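PDB 5ISU: Lmo0135 protein from Listeria monocytogenes EGD-e, which serves as the substrate-binding protein of an ABC transporter, probably one that takes part in peptide uptake. Local coordinates for residues Gly26-Ile31 with Leu42-Ala47; Tyr180-Tyr185 with Glu189-Glu194. One frame throughout, in Å; residues are numbered along the deposited sequence.

Contact 1 of 2, residues Gly26-Ile31 with Leu42-Ala47; sequences GDPEVI and LTIQQA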
ATOM      1  N   GLY A  26     -15.358  -0.531   7.353  1.00 60.99           N
ATOM      2  CA  GLY A  26     -16.398  -0.841   6.365  1.00 60.01           C
ATOM      3  C   GLY A  26     -16.556  -2.319   6.106  1.00 56.80           C
ATOM      4  O   GLY A  26     -15.900  -3.145   6.759  1.00 53.71           O
ATOM      5  N   ASP A  27     -17.442  -2.653   5.165  1.00 57.89           N
ATOM      6  CA  ASP A  27     -17.687  -4.042   4.775  1.00 58.83           C
ATOM      7  C   ASP A  27     -16.610  -4.508   3.832  1.00 57.05           C
ATOM      8  O   ASP A  27     -16.132  -3.732   3.000  1.00 58.24           O
ATOM      9  CB  ASP A  27     -19.032  -4.239   4.042  1.00 63.85           C
ATOM     10  CG  ASP A  27     -20.242  -4.126   4.958  1.00 69.15           C
ATOM     11  OD1 ASP A  27     -20.723  -2.989   5.195  1.00 72.34           O
ATOM     12  OD2 ASP A  27     -20.767  -5.194   5.361  1.00 71.16           O
ATOM     13  N   PRO A  28     -16.241  -5.794   3.922  1.00 55.35           N
ATOM     14  CA  PRO A  28     -15.267  -6.272   2.972  1.00 54.51           C
ATOM     15  C   PRO A  28     -15.931  -6.460   1.605  1.00 56.19           C
ATOM     16  O   PRO A  28     -17.154  -6.411   1.504  1.00 56.31           O
ATOM     17  CB  PRO A  28     -14.863  -7.621   3.551  1.00 52.25           C
ATOM     18  CG  PRO A  28     -16.111  -8.112   4.208  1.00 54.10           C
ATOM     19  CD  PRO A  28     -16.825  -6.892   4.717  1.00 54.91           C
ATOM     20  N   GLU A  29     -15.115  -6.632   0.569  1.00 58.03           N
ATOM     21  CA  GLU A  29     -15.620  -6.907  -0.782  1.00 62.90           C
ATOM     22  C   GLU A  29     -15.397  -8.417  -0.989  1.00 60.02           C
ATOM     23  O   GLU A  29     -15.655  -9.187  -0.072  1.00 60.05           O
ATOM     24  CB  GLU A  29     -14.936  -6.008  -1.820  1.00 64.36           C
ATOM     25  CG  GLU A  29     -15.186  -4.520  -1.576  1.00 68.90           C
ATOM     26  CD  GLU A  29     -14.474  -3.612  -2.573  1.00 75.47           C
ATOM     27  OE1 GLU A  29     -14.238  -4.033  -3.729  1.00 77.19           O
ATOM     28  OE2 GLU A  29     -14.167  -2.456  -2.205  1.00 79.43           O
ATOM     29  N   VAL A  30     -14.902  -8.853  -2.142  1.00 58.64           N
ATOM     30  CA  VAL A  30     -14.700 -10.282  -2.365  1.00 56.33           C
ATOM     31  C   VAL A  30     -13.417 -10.782  -1.667  1.00 54.41           C
ATOM     32  O   VAL A  30     -12.311 -10.377  -2.025  1.00 50.49           O
ATOM     33  CB  VAL A  30     -14.640 -10.580  -3.870  1.00 59.17           C
ATOM     34  CG1 VAL A  30     -14.511 -12.075  -4.115  1.00 60.22           C
ATOM     35  CG2 VAL A  30     -15.888 -10.034  -4.560  1.00 62.21           C
ATOM     36  N   ILE A  31     -13.566 -11.675  -0.687  1.00 51.68           N
ATOM     37  CA  ILE A  31     -12.412 -12.212   0.055  1.00 49.83           C
ATOM     38  C   ILE A  31     -11.728 -13.325  -0.759  1.00 48.82           C
ATOM     39  O   ILE A  31     -11.942 -14.529  -0.537  1.00 49.43           O
ATOM     40  CB  ILE A  31     -12.818 -12.707   1.459  1.00 50.71           C
ATOM     41  CG1 ILE A  31     -13.667 -11.626   2.158  1.00 52.88           C
ATOM     42  CG2 ILE A  31     -11.568 -13.046   2.273  1.00 47.83           C
ATOM     43  CD1 ILE A  31     -14.212 -12.019   3.511  1.00 54.04           C
ATOM     44  N   LEU A  42      -8.349  -6.785   2.492  1.00 34.87           N
ATOM     45  CA  LEU A  42      -6.972  -7.253   2.667  1.00 35.02           C
ATOM     46  C   LEU A  42      -6.694  -7.617   4.122  1.00 34.64           C
ATOM     47  O   LEU A  42      -5.954  -8.553   4.398  1.00 35.91           O
ATOM     48  CB  LEU A  42      -5.956  -6.198   2.171  1.00 36.39           C
ATOM     49  CG  LEU A  42      -5.800  -6.086   0.651  1.00 37.86           C
ATOM     50  CD1 LEU A  42      -4.977  -4.875   0.217  1.00 39.31           C
ATOM     51  CD2 LEU A  42      -5.191  -7.360   0.084  1.00 36.11           C
ATOM     52  N   THR A  43      -7.285  -6.859   5.041  1.00 35.79           N
ATOM     53  CA  THR A  43      -7.098  -7.087   6.461  1.00 35.91           C
ATOM     54  C   THR A  43      -7.667  -8.456   6.829  1.00 36.46           C
ATOM     55  O   THR A  43      -7.033  -9.223   7.548  1.00 34.56           O
ATOM     56  CB  THR A  43      -7.794  -5.974   7.283  1.00 38.14           C
ATOM     57  OG1 THR A  43      -7.225  -4.711   6.953  1.00 37.21           O
ATOM     58  CG2 THR A  43      -7.645  -6.194   8.790  1.00 37.91           C
ATOM     59  N   ILE A  44      -8.841  -8.773   6.284  1.00 38.49           N
ATOM     60  CA  ILE A  44      -9.493 -10.056   6.565  1.00 40.41           C
ATOM     61  C   ILE A  44      -8.750 -11.191   5.856  1.00 39.95           C
ATOM     62  O   ILE A  44      -8.489 -12.256   6.457  1.00 39.80           O
ATOM     63  CB  ILE A  44     -11.006 -10.009   6.245  1.00 43.12           C
ATOM     64  CG1 ILE A  44     -11.666  -8.977   7.168  1.00 45.71           C
ATOM     65  CG2 ILE A  44     -11.642 -11.378   6.434  1.00 43.54           C
ATOM     66  CD1 ILE A  44     -13.136  -8.754   6.942  1.00 49.62           C
ATOM     67  N   GLN A  45      -8.338 -10.939   4.620  1.00 38.84           N
ATOM     68  CA  GLN A  45      -7.576 -11.935   3.857  1.00 38.47           C
ATOM     69  C   GLN A  45      -6.284 -12.376   4.557  1.00 38.05           C
ATOM     70  O   GLN A  45      -5.910 -13.543   4.503  1.00 36.56           O
ATOM     71  CB  GLN A  45      -7.251 -11.370   2.486  1.00 39.76           C
ATOM     72  CG  GLN A  45      -6.164 -12.113   1.736  1.00 42.25           C
ATOM     73  CD  GLN A  45      -5.913 -11.491   0.379  1.00 44.10           C
ATOM     74  OE1 GLN A  45      -6.837 -11.338  -0.402  1.00 46.50           O
ATOM     75  NE2 GLN A  45      -4.669 -11.133   0.097  1.00 44.33           N
ATOM     76  N   GLN A  46      -5.612 -11.439   5.218  1.00 38.04           N
ATOM     77  CA  GLN A  46      -4.357 -11.738   5.912  1.00 37.00           C
ATOM     78  C   GLN A  46      -4.564 -12.808   6.982  1.00 36.98           C
ATOM     79  O   GLN A  46      -3.669 -13.590   7.268  1.00 38.25           O
ATOM     80  CB  GLN A  46      -3.804 -10.478   6.571  1.00 37.12           C
ATOM     81  CG  GLN A  46      -2.382 -10.606   7.074  1.00 37.49           C
ATOM     82  CD  GLN A  46      -1.389 -10.754   5.947  1.00 35.40           C
ATOM     83  OE1 GLN A  46      -1.687 -10.432   4.794  1.00 36.11           O
ATOM     84  NE2 GLN A  46      -0.198 -11.205   6.274  1.00 33.18           N
ATOM     85  N   ALA A  47      -5.757 -12.839   7.557  1.00 35.27           N
ATOM     86  CA  ALA A  47      -6.070 -13.810   8.590  1.00 34.82           C
ATOM     87  C   ALA A  47      -6.507 -15.153   8.005  1.00 35.82           C
ATOM     88  O   ALA A  47      -6.266 -16.177   8.595  1.00 40.77           O
ATOM     89  CB  ALA A  47      -7.155 -13.268   9.495  1.00 34.40           C
TER
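Asp27 OD2 is hydrogen-bonded to both Tyr185 OH and Gly188 N, just ahead of Pro28, which together with Ile31 touches Ile44 of the facing helix. Two residues on, Glu29 N is hydrogen-bonded to Thr41 OG1 near the start of helix 39-48. Between the two segments themselves the contact is apolar and modest, burying 162 Å² in all, most of it on Ile31 and Ile44. The Ile44 side chain forks to serve both loop residues. Its delta methyl meets one side of the proline ring, with Ile44 CD1 4.0 Å from Pro28 CB and 4.1 Å from Pro28 CG, while the other branch takes Ile31, with Ile44 CG2 3.9 Å from Ile31 CD1. The first torsion accounts for the fork: Ile44 CG2 stands opposite the backbone N (chi1 of CG1 -63°), so that the CG1 branch puts CD1 against the proline ring.

These segments join the loop after strand 19-24 to helix 39-48, which packs on a mixed sheet of the family 5 solute-binding fold; Ile44 also touches Phe211 and Val191 of that sheet. Ile31 does not point straight at the helix, but its extended chain (chi2 176°) brings CD1 close. Its shorter branch lies over the helix backbone, with Ile31 CG2 4.4 Å from Gln45 CA; the nearest CA pair across the contact, Ile31 CA and Gln45 CA, is 6.2 Å apart.

Contact 2 of 2, residues Tyr180-Tyr185 with Glu189-Glu194; sequences YKFVEY and EYVSLE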
ATOM      1  N   TYR A 180      -6.696 -18.448  10.639  1.00 37.75           N
ATOM      2  CA  TYR A 180      -8.104 -18.395  11.029  1.00 39.52           C
ATOM      3  C   TYR A 180      -9.063 -18.810   9.910  1.00 41.51           C
ATOM      4  O   TYR A 180      -9.002 -18.278   8.796  1.00 44.46           O
ATOM      5  CB  TYR A 180      -8.450 -16.996  11.598  1.00 38.29           C
ATOM      6  CG  TYR A 180      -7.780 -16.845  12.938  1.00 38.81           C
ATOM      7  CD1 TYR A 180      -8.368 -17.345  14.088  1.00 38.14           C
ATOM      8  CD2 TYR A 180      -6.503 -16.340  13.035  1.00 38.45           C
ATOM      9  CE1 TYR A 180      -7.718 -17.283  15.310  1.00 39.57           C
ATOM     10  CE2 TYR A 180      -5.850 -16.270  14.250  1.00 38.01           C
ATOM     11  CZ  TYR A 180      -6.453 -16.736  15.380  1.00 38.24           C
ATOM     12  OH  TYR A 180      -5.772 -16.680  16.575  1.00 39.02           O
ATOM     13  N   LYS A 181      -9.910 -19.794  10.221  1.00 40.84           N
ATOM     14  CA  LYS A 181     -10.906 -20.349   9.298  1.00 43.36           C
ATOM     15  C   LYS A 181     -12.135 -19.501   9.351  1.00 43.02           C
ATOM     16  O   LYS A 181     -12.464 -18.935  10.394  1.00 43.66           O
ATOM     17  CB  LYS A 181     -11.315 -21.778   9.698  1.00 45.32           C
ATOM     18  CG  LYS A 181     -10.167 -22.751   9.834  1.00 47.01           C
ATOM     19  CD  LYS A 181     -10.639 -24.172  10.089  1.00 49.19           C
ATOM     20  CE  LYS A 181     -11.265 -24.331  11.464  1.00 50.57           C
ATOM     21  NZ  LYS A 181     -11.685 -25.736  11.684  1.00 49.94           N
ATOM     22  N   PHE A 182     -12.843 -19.448   8.236  1.00 45.42           N
ATOM     23  CA  PHE A 182     -14.056 -18.650   8.148  1.00 46.91           C
ATOM     24  C   PHE A 182     -15.221 -19.372   8.840  1.00 46.92           C
ATOM     25  O   PHE A 182     -15.365 -20.568   8.696  1.00 45.15           O
ATOM     26  CB  PHE A 182     -14.380 -18.383   6.678  1.00 50.45           C
ATOM     27  CG  PHE A 182     -15.654 -17.624   6.460  1.00 53.60           C
ATOM     28  CD1 PHE A 182     -15.665 -16.243   6.505  1.00 53.95           C
ATOM     29  CD2 PHE A 182     -16.841 -18.300   6.169  1.00 59.48           C
ATOM     30  CE1 PHE A 182     -16.838 -15.536   6.278  1.00 58.00           C
ATOM     31  CE2 PHE A 182     -18.023 -17.600   5.942  1.00 62.35           C
ATOM     32  CZ  PHE A 182     -18.017 -16.213   5.995  1.00 59.99           C
ATOM     33  N   VAL A 183     -16.005 -18.626   9.616  1.00 47.02           N
ATOM     34  CA  VAL A 183     -17.171 -19.145  10.299  1.00 51.75           C
ATOM     35  C   VAL A 183     -18.402 -18.539   9.620  1.00 53.29           C
ATOM     36  O   VAL A 183     -19.167 -19.269   8.986  1.00 55.58           O
ATOM     37  CB  VAL A 183     -17.136 -18.872  11.824  1.00 52.17           C
ATOM     38  CG1 VAL A 183     -18.431 -19.349  12.491  1.00 56.97           C
ATOM     39  CG2 VAL A 183     -15.939 -19.572  12.450  1.00 49.34           C
ATOM     40  N   GLU A 184     -18.570 -17.218   9.708  1.00 54.02           N
ATOM     41  CA  GLU A 184     -19.723 -16.560   9.052  1.00 58.92           C
ATOM     42  C   GLU A 184     -19.563 -15.061   8.872  1.00 56.75           C
ATOM     43  O   GLU A 184     -18.730 -14.426   9.524  1.00 52.89           O
ATOM     44  CB  GLU A 184     -21.027 -16.812   9.826  1.00 63.73           C
ATOM     45  CG  GLU A 184     -21.085 -16.134  11.193  1.00 64.65           C
ATOM     46  CD  GLU A 184     -22.443 -16.265  11.856  1.00 69.85           C
ATOM     47  OE1 GLU A 184     -23.008 -17.385  11.869  1.00 72.44           O
ATOM     48  OE2 GLU A 184     -22.938 -15.239  12.382  1.00 73.26           O
ATOM     49  N   TYR A 185     -20.424 -14.503   8.019  1.00 59.95           N
ATOM     50  CA  TYR A 185     -20.427 -13.070   7.706  1.00 59.67           C
ATOM     51  C   TYR A 185     -21.808 -12.404   7.771  1.00 62.47           C
ATOM     52  O   TYR A 185     -22.674 -12.667   6.928  1.00 62.80           O
ATOM     53  CB  TYR A 185     -19.797 -12.849   6.317  1.00 59.47           C
ATOM     54  CG  TYR A 185     -19.975 -11.454   5.733  1.00 58.78           C
ATOM     55  CD1 TYR A 185     -19.652 -10.322   6.475  1.00 56.45           C
ATOM     56  CD2 TYR A 185     -20.399 -11.274   4.410  1.00 60.69           C
ATOM     57  CE1 TYR A 185     -19.794  -9.047   5.947  1.00 58.14           C
ATOM     58  CE2 TYR A 185     -20.539  -9.998   3.865  1.00 61.82           C
ATOM     59  CZ  TYR A 185     -20.225  -8.884   4.637  1.00 61.38           C
ATOM     60  OH  TYR A 185     -20.357  -7.599   4.129  1.00 63.55           O
ATOM     61  N   GLU A 189     -22.204  -5.882   9.864  1.00 61.30           N
ATOM     62  CA  GLU A 189     -22.049  -6.079  11.305  1.00 59.17           C
ATOM     63  C   GLU A 189     -20.723  -6.728  11.701  1.00 53.96           C
ATOM     64  O   GLU A 189     -20.006  -6.165  12.529  1.00 54.12           O
ATOM     65  CB  GLU A 189     -23.225  -6.877  11.872  1.00 63.11           C
ATOM     66  CG  GLU A 189     -24.581  -6.200  11.704  1.00 67.80           C
ATOM     67  CD  GLU A 189     -25.716  -6.955  12.401  1.00 73.42           C
ATOM     68  OE1 GLU A 189     -25.544  -7.385  13.568  1.00 75.43           O
ATOM     69  OE2 GLU A 189     -26.797  -7.099  11.792  1.00 77.28           O
ATOM     70  N   TYR A 190     -20.404  -7.902  11.148  1.00 49.77           N
ATOM     71  CA  TYR A 190     -19.151  -8.579  11.513  1.00 48.28           C
ATOM     72  C   TYR A 190     -18.793  -9.773  10.638  1.00 46.27           C
ATOM     73  O   TYR A 190     -19.626 -10.297   9.897  1.00 44.93           O
ATOM     74  CB  TYR A 190     -19.183  -9.084  12.994  1.00 48.89           C
ATOM     75  CG  TYR A 190     -20.227 -10.159  13.264  1.00 50.78           C
ATOM     76  CD1 TYR A 190     -19.979 -11.500  12.968  1.00 50.67           C
ATOM     77  CD2 TYR A 190     -21.466  -9.826  13.811  1.00 53.95           C
ATOM     78  CE1 TYR A 190     -20.935 -12.477  13.213  1.00 54.19           C
ATOM     79  CE2 TYR A 190     -22.431 -10.791  14.060  1.00 57.04           C
ATOM     80  CZ  TYR A 190     -22.163 -12.113  13.762  1.00 56.49           C
ATOM     81  OH  TYR A 190     -23.133 -13.045  13.997  1.00 59.03           O
ATOM     82  N   VAL A 191     -17.526 -10.167  10.748  1.00 43.79           N
ATOM     83  CA  VAL A 191     -16.997 -11.380  10.127  1.00 45.95           C
ATOM     84  C   VAL A 191     -16.375 -12.172  11.278  1.00 46.02           C
ATOM     85  O   VAL A 191     -15.516 -11.637  11.972  1.00 49.21           O
ATOM     86  CB  VAL A 191     -15.900 -11.107   9.092  1.00 44.55           C
ATOM     87  CG1 VAL A 191     -15.409 -12.427   8.503  1.00 44.71           C
ATOM     88  CG2 VAL A 191     -16.417 -10.191   7.992  1.00 45.85           C
ATOM     89  N   SER A 192     -16.816 -13.415  11.499  1.00 45.48           N
ATOM     90  CA  SER A 192     -16.263 -14.249  12.588  1.00 47.39           C
ATOM     91  C   SER A 192     -15.421 -15.388  12.020  1.00 45.49           C
ATOM     92  O   SER A 192     -15.764 -15.981  10.987  1.00 45.38           O
ATOM     93  CB  SER A 192     -17.367 -14.806  13.499  1.00 49.18           C
ATOM     94  OG  SER A 192     -18.299 -15.567  12.759  1.00 51.28           O
ATOM     95  N   LEU A 193     -14.321 -15.682  12.713  1.00 41.85           N
ATOM     96  CA  LEU A 193     -13.393 -16.714  12.307  1.00 40.59           C
ATOM     97  C   LEU A 193     -12.990 -17.546  13.516  1.00 40.48           C
ATOM     98  O   LEU A 193     -13.152 -17.104  14.659  1.00 43.16           O
ATOM     99  CB  LEU A 193     -12.128 -16.048  11.760  1.00 39.12           C
ATOM    100  CG  LEU A 193     -12.187 -14.938  10.701  1.00 39.89           C
ATOM    101  CD1 LEU A 193     -10.789 -14.344  10.540  1.00 39.67           C
ATOM    102  CD2 LEU A 193     -12.690 -15.424   9.359  1.00 40.38           C
ATOM    103  N   GLU A 194     -12.433 -18.728  13.267  1.00 40.45           N
ATOM    104  CA  GLU A 194     -11.942 -19.600  14.338  1.00 43.03           C
ATOM    105  C   GLU A 194     -10.590 -20.166  13.949  1.00 39.73           C
ATOM    106  O   GLU A 194     -10.323 -20.378  12.763  1.00 36.16           O
ATOM    107  CB  GLU A 194     -12.943 -20.714  14.673  1.00 47.54           C
ATOM    108  CG  GLU A 194     -13.146 -21.769  13.599  1.00 49.55           C
ATOM    109  CD  GLU A 194     -14.184 -22.816  13.985  1.00 56.51           C
ATOM    110  OE1 GLU A 194     -14.753 -22.766  15.111  1.00 59.84           O
ATOM    111  OE2 GLU A 194     -14.441 -23.697  13.144  1.00 62.09           O
TER
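A beta hairpin with a classic bulge pairs strand 180-186 with strand 190-195, the first of these being an outermost strand of a four-stranded mixed sheet. Antiparallel pairing is regular at Lys181 and Glu194, where Lys181 N lies 2.6 Å from Glu194 O and the return bond runs from Glu194 N to Lys181 O. The register then slips by one: Val183 and Glu184 both face Ser192. Ser192 O accepts Val183 N at 3.0 Å and, weakly, Glu184 N at 3.3 Å. Beyond the bulge Ser192 N meets Glu184 O almost straight, at 2.9 Å and an N-H...O angle of 170°.

Phe182, Tyr185, Val191 and Leu193 occupy one face, which Val191 and Leu193 join to helix 39-48. There Tyr185 CD1 packs 3.6 Å from Val191 CG2; the partner of the Tyr185 hydroxyl is Asp27 OD2. The other face carries Lys181, Glu184, Ser192 and Glu194, including a long salt bridge from Lys181 NZ to Glu194 OE2 at 3.7 Å. With CG tucked between backbone N and carbonyl carbon (chi1 68°), Glu184 sends its extended chain to the edge of the Tyr190 ring; carboxylate and ring planes lie 7° apart, and Tyr190 OH donates to Glu184 OE2 at 2.7 Å.

Overall arrangement
Contact 1 is the buried one, a few aliphatic touches between a loop and helix 39-48; contact 2 is partly buried, lies farther from the centre of the chain and is held mainly by backbone bonds. Their centres are 11 Å apart, and helix and hairpin meet directly: Ile44 CD1 packs 3.7 Å from Val191 CG2, so one methyl group serves both loop and sheet. One hydrogen bond lies to each side of that point, the Tyr185-Asp27 bond and one from Tyr180 N to Ala47 O (3.1 Å). Charged side chains gather on the hairpin face bearing Glu184 and Glu194, whereas its helix-facing side is mostly apolar, like contact 1, with the Tyr185 hydroxyl as an exception.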